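Local coordinates for protein alpha-amylase G-6 (Bacillus halodurans, PDB 2C3G) that probably binds starch through the family 26 carbohydrate-binding module of a larger amylase, the beta-rich domain described here, at residues Pro20-Tyr25 / Val60-Lys65. Residues are numbered along the deposited sequence; the frame is centred on the assembly and turned at random.
Sequences PHLYYY and VRLLFK
H21 with K65, Y23 with L63 and Y25 with R61 each exchange a pair of backbone hydrogen bonds, joining strands 20-25 and 60-65 as antiparallel neighbours in one sheet of the beta-sandwich of this starch-binding module. The contact illustrates how a single strand pair can serve two surfaces of a sheet. The straightest of the six bonds runs from L63 N to Y23 O, 2.8 Å long at 166°, and Y23 O also receives a CA-H...O contact from L62 CA.

On the face carrying H21, Y23, Y25, R61, L63 and K65, Y25 lays its ring across R61. R61 CB sits over one face of the Y25 ring, 3.6 Å from its centroid, a CH-pi contact, while R61 CG lies near the phenol oxygen. The ring gets there because Y25 CG stands between its own backbone N and carbonyl carbon (chi1 56°), swinging it over the partner strand. Replacing Y25 by an alanine is likely to leave the aliphatic part of R61 without its ring cover and G79 N without its acceptor, the tyrosine OH. L63 CD1 touches the edges of two rings, 3.7 Å from Y23 CD2 and 4.0 Å from Y25 CE1. W36 meets Y23 edge-to-face, makes a cation-pi contact with K65 and accepts a hydrogen bond from K65 NZ through its carbonyl.

The face carrying L22, Y24, L62 and F64 turns into the core between the sheets, where L22 and F64 lie side by side and L62 CD1 lies over one face of the F64 ring, displaced toward its rim. Strand 6-12 backs this layer, F11 stacking on F64 and I9 touching both L62 and F64. L22 holds CG opposite its own backbone N (chi1 -176°), a rotation that places CD1 beside the partner strand, 3.6 Å from F64 CE1.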
ATOM      1  N   PRO A  20      -7.039  -2.244   7.354  1.00 25.65           N
ATOM      2  CA  PRO A  20      -6.171  -2.422   6.173  1.00 24.99           C
ATOM      3  C   PRO A  20      -4.683  -2.302   6.473  1.00 24.36           C
ATOM      4  O   PRO A  20      -4.282  -1.399   7.205  1.00 25.05           O
ATOM      5  CB  PRO A  20      -6.602  -1.287   5.250  1.00 25.58           C
ATOM      6  CG  PRO A  20      -7.000  -0.167   6.203  1.00 24.54           C
ATOM      7  CD  PRO A  20      -7.570  -0.865   7.429  1.00 26.02           C
ATOM      8  N   HIS A  21      -3.891  -3.208   5.905  1.00 23.55           N
ATOM      9  CA  HIS A  21      -2.424  -3.206   6.039  1.00 23.29           C
ATOM     10  C   HIS A  21      -1.692  -3.208   4.678  1.00 22.94           C
ATOM     11  O   HIS A  21      -2.227  -3.669   3.670  1.00 22.29           O
ATOM     12  CB  HIS A  21      -1.963  -4.421   6.844  1.00 22.84           C
ATOM     13  CG  HIS A  21      -2.405  -4.405   8.263  1.00 22.58           C
ATOM     14  ND1 HIS A  21      -3.692  -4.718   8.646  1.00 24.86           N
ATOM     15  CD2 HIS A  21      -1.734  -4.117   9.397  1.00 22.37           C
ATOM     16  CE1 HIS A  21      -3.791  -4.631   9.959  1.00 24.41           C
ATOM     17  NE2 HIS A  21      -2.617  -4.269  10.438  1.00 25.78           N
ATOM     18  N   LEU A  22      -0.473  -2.680   4.652  1.00 23.61           N
ATOM     19  CA  LEU A  22       0.261  -2.602   3.386  1.00 23.91           C
ATOM     20  C   LEU A  22       1.483  -3.526   3.387  1.00 24.25           C
ATOM     21  O   LEU A  22       2.478  -3.255   4.045  1.00 23.96           O
ATOM     22  CB  LEU A  22       0.677  -1.154   3.057  1.00 23.43           C
ATOM     23  CG  LEU A  22       1.360  -0.988   1.684  1.00 23.27           C
ATOM     24  CD1 LEU A  22       0.364  -1.173   0.536  1.00 20.76           C
ATOM     25  CD2 LEU A  22       2.144   0.323   1.539  1.00 21.90           C
ATOM     26  N   TYR A  23       1.401  -4.608   2.629  1.00 25.03           N
ATOM     27  CA  TYR A  23       2.529  -5.514   2.486  1.00 26.07           C
ATOM     28  C   TYR A  23       3.322  -5.172   1.219  1.00 25.40           C
ATOM     29  O   TYR A  23       2.742  -4.986   0.152  1.00 25.48           O
ATOM     30  CB  TYR A  23       2.060  -6.984   2.466  1.00 26.53           C
ATOM     31  CG  TYR A  23       3.211  -7.946   2.281  1.00 28.65           C
ATOM     32  CD1 TYR A  23       4.180  -8.086   3.265  1.00 27.66           C
ATOM     33  CD2 TYR A  23       3.351  -8.686   1.099  1.00 29.18           C
ATOM     34  CE1 TYR A  23       5.241  -8.940   3.093  1.00 28.32           C
ATOM     35  CE2 TYR A  23       4.407  -9.553   0.928  1.00 29.19           C
ATOM     36  CZ  TYR A  23       5.352  -9.668   1.926  1.00 29.87           C
ATOM     37  OH  TYR A  23       6.419 -10.518   1.775  1.00 31.98           O
ATOM     38  N   TYR A  24       4.642  -5.097   1.362  1.00 25.13           N
ATOM     39  CA  TYR A  24       5.561  -4.714   0.274  1.00 25.05           C
ATOM     40  C   TYR A  24       6.927  -5.399   0.392  1.00 25.36           C
ATOM     41  O   TYR A  24       7.451  -5.608   1.487  1.00 24.87           O
ATOM     42  CB  TYR A  24       5.757  -3.191   0.200  1.00 24.30           C
ATOM     43  CG  TYR A  24       6.357  -2.591   1.444  1.00 23.12           C
ATOM     44  CD1 TYR A  24       5.546  -2.231   2.516  1.00 22.71           C
ATOM     45  CD2 TYR A  24       7.735  -2.380   1.552  1.00 23.23           C
ATOM     46  CE1 TYR A  24       6.076  -1.696   3.661  1.00 23.17           C
ATOM     47  CE2 TYR A  24       8.289  -1.828   2.704  1.00 24.16           C
ATOM     48  CZ  TYR A  24       7.443  -1.494   3.764  1.00 23.80           C
ATOM     49  OH  TYR A  24       7.948  -0.938   4.920  1.00 23.44           O
ATOM     50  N   TYR A  25       7.494  -5.730  -0.764  1.00 26.17           N
ATOM     51  CA  TYR A  25       8.777  -6.419  -0.836  1.00 26.74           C
ATOM     52  C   TYR A  25       9.582  -5.876  -2.031  1.00 27.15           C
ATOM     53  O   TYR A  25       9.240  -4.829  -2.580  1.00 26.99           O
ATOM     54  CB  TYR A  25       8.570  -7.945  -0.914  1.00 26.75           C
ATOM     55  CG  TYR A  25       7.691  -8.391  -2.063  1.00 26.52           C
ATOM     56  CD1 TYR A  25       6.310  -8.305  -1.973  1.00 26.97           C
ATOM     57  CD2 TYR A  25       8.240  -8.906  -3.236  1.00 26.94           C
ATOM     58  CE1 TYR A  25       5.497  -8.707  -2.998  1.00 28.99           C
ATOM     59  CE2 TYR A  25       7.419  -9.314  -4.289  1.00 28.00           C
ATOM     60  CZ  TYR A  25       6.047  -9.213  -4.159  1.00 27.97           C
ATOM     61  OH  TYR A  25       5.190  -9.593  -5.172  1.00 30.27           O
ATOM     62  N   VAL A  60       8.710  -0.529  -5.444  1.00 21.89           N
ATOM     63  CA  VAL A  60       8.231  -1.480  -4.442  1.00 22.21           C
ATOM     64  C   VAL A  60       7.324  -2.435  -5.188  1.00 22.93           C
ATOM     65  O   VAL A  60       6.912  -2.155  -6.324  1.00 22.40           O
ATOM     66  CB  VAL A  60       7.450  -0.736  -3.309  1.00 21.95           C
ATOM     67  CG1 VAL A  60       5.970  -1.155  -3.189  1.00 20.62           C
ATOM     68  CG2 VAL A  60       8.166  -0.810  -2.001  1.00 22.38           C
ATOM     69  N   ARG A  61       7.047  -3.579  -4.560  1.00 23.74           N
ATOM     70  CA  ARG A  61       6.026  -4.511  -5.006  1.00 24.79           C
ATOM     71  C   ARG A  61       5.061  -4.598  -3.852  1.00 24.60           C
ATOM     72  O   ARG A  61       5.487  -4.819  -2.737  1.00 24.67           O
ATOM     73  CB  ARG A  61       6.636  -5.895  -5.283  1.00 24.74           C
ATOM     74  CG  ARG A  61       6.616  -6.309  -6.732  1.00 25.60           C
ATOM     75  CD  ARG A  61       7.964  -6.709  -7.257  1.00 28.93           C
ATOM     76  NE  ARG A  61       7.870  -7.285  -8.606  1.00 33.45           N
ATOM     77  CZ  ARG A  61       8.610  -6.914  -9.649  1.00 34.06           C
ATOM     78  NH1 ARG A  61       8.434  -7.499 -10.815  1.00 37.77           N
ATOM     79  NH2 ARG A  61       9.513  -5.954  -9.543  1.00 36.43           N
ATOM     80  N   LEU A  62       3.765  -4.418  -4.103  1.00 25.51           N
ATOM     81  CA  LEU A  62       2.819  -4.345  -2.980  1.00 25.84           C
ATOM     82  C   LEU A  62       1.487  -5.114  -3.076  1.00 26.03           C
ATOM     83  O   LEU A  62       0.934  -5.346  -4.146  1.00 26.25           O
ATOM     84  CB  LEU A  62       2.582  -2.878  -2.570  1.00 26.39           C
ATOM     85  CG  LEU A  62       1.797  -1.944  -3.512  1.00 26.14           C
ATOM     86  CD1 LEU A  62       0.296  -2.130  -3.332  1.00 26.73           C
ATOM     87  CD2 LEU A  62       2.215  -0.502  -3.286  1.00 23.27           C
ATOM     88  N   LEU A  63       0.983  -5.503  -1.916  1.00 26.36           N
ATOM     89  CA  LEU A  63      -0.377  -6.027  -1.810  1.00 26.31           C
ATOM     90  C   LEU A  63      -1.076  -5.357  -0.630  1.00 25.42           C
ATOM     91  O   LEU A  63      -0.442  -5.020   0.357  1.00 24.82           O
ATOM     92  CB  LEU A  63      -0.372  -7.550  -1.601  1.00 26.32           C
ATOM     93  CG  LEU A  63       0.264  -8.455  -2.657  1.00 27.03           C
ATOM     94  CD1 LEU A  63       1.612  -8.986  -2.164  1.00 27.84           C
ATOM     95  CD2 LEU A  63      -0.648  -9.599  -3.003  1.00 26.36           C
ATOM     96  N   PHE A  64      -2.383  -5.183  -0.753  1.00 25.43           N
ATOM     97  CA  PHE A  64      -3.240  -4.802   0.363  1.00 25.28           C
ATOM     98  C   PHE A  64      -3.763  -6.063   1.035  1.00 26.19           C
ATOM     99  O   PHE A  64      -3.959  -7.088   0.378  1.00 26.75           O
ATOM    100  CB  PHE A  64      -4.400  -3.933  -0.136  1.00 24.62           C
ATOM    101  CG  PHE A  64      -3.944  -2.733  -0.907  1.00 22.24           C
ATOM    102  CD1 PHE A  64      -3.300  -1.686  -0.256  1.00 19.65           C
ATOM    103  CD2 PHE A  64      -4.104  -2.674  -2.286  1.00 19.09           C
ATOM    104  CE1 PHE A  64      -2.837  -0.576  -0.969  1.00 19.93           C
ATOM    105  CE2 PHE A  64      -3.651  -1.561  -3.014  1.00 21.53           C
ATOM    106  CZ  PHE A  64      -3.012  -0.515  -2.357  1.00 19.19           C
ATOM    107  N   LYS A  65      -3.963  -5.981   2.347  1.00 27.30           N
ATOM    108  CA  LYS A  65      -4.516  -7.069   3.144  1.00 27.99           C
ATOM    109  C   LYS A  65      -5.198  -6.546   4.410  1.00 29.08           C
ATOM    110  O   LYS A  65      -4.915  -5.440   4.863  1.00 28.72           O
ATOM    111  CB  LYS A  65      -3.418  -8.061   3.529  1.00 27.54           C
ATOM    112  CG  LYS A  65      -2.310  -7.512   4.401  1.00 25.69           C
ATOM    113  CD  LYS A  65      -1.262  -8.584   4.700  1.00 24.05           C
ATOM    114  CE  LYS A  65      -1.806  -9.664   5.609  1.00 22.97           C
ATOM    115  NZ  LYS A  65      -1.833  -9.224   7.013  1.00 23.83           N
TER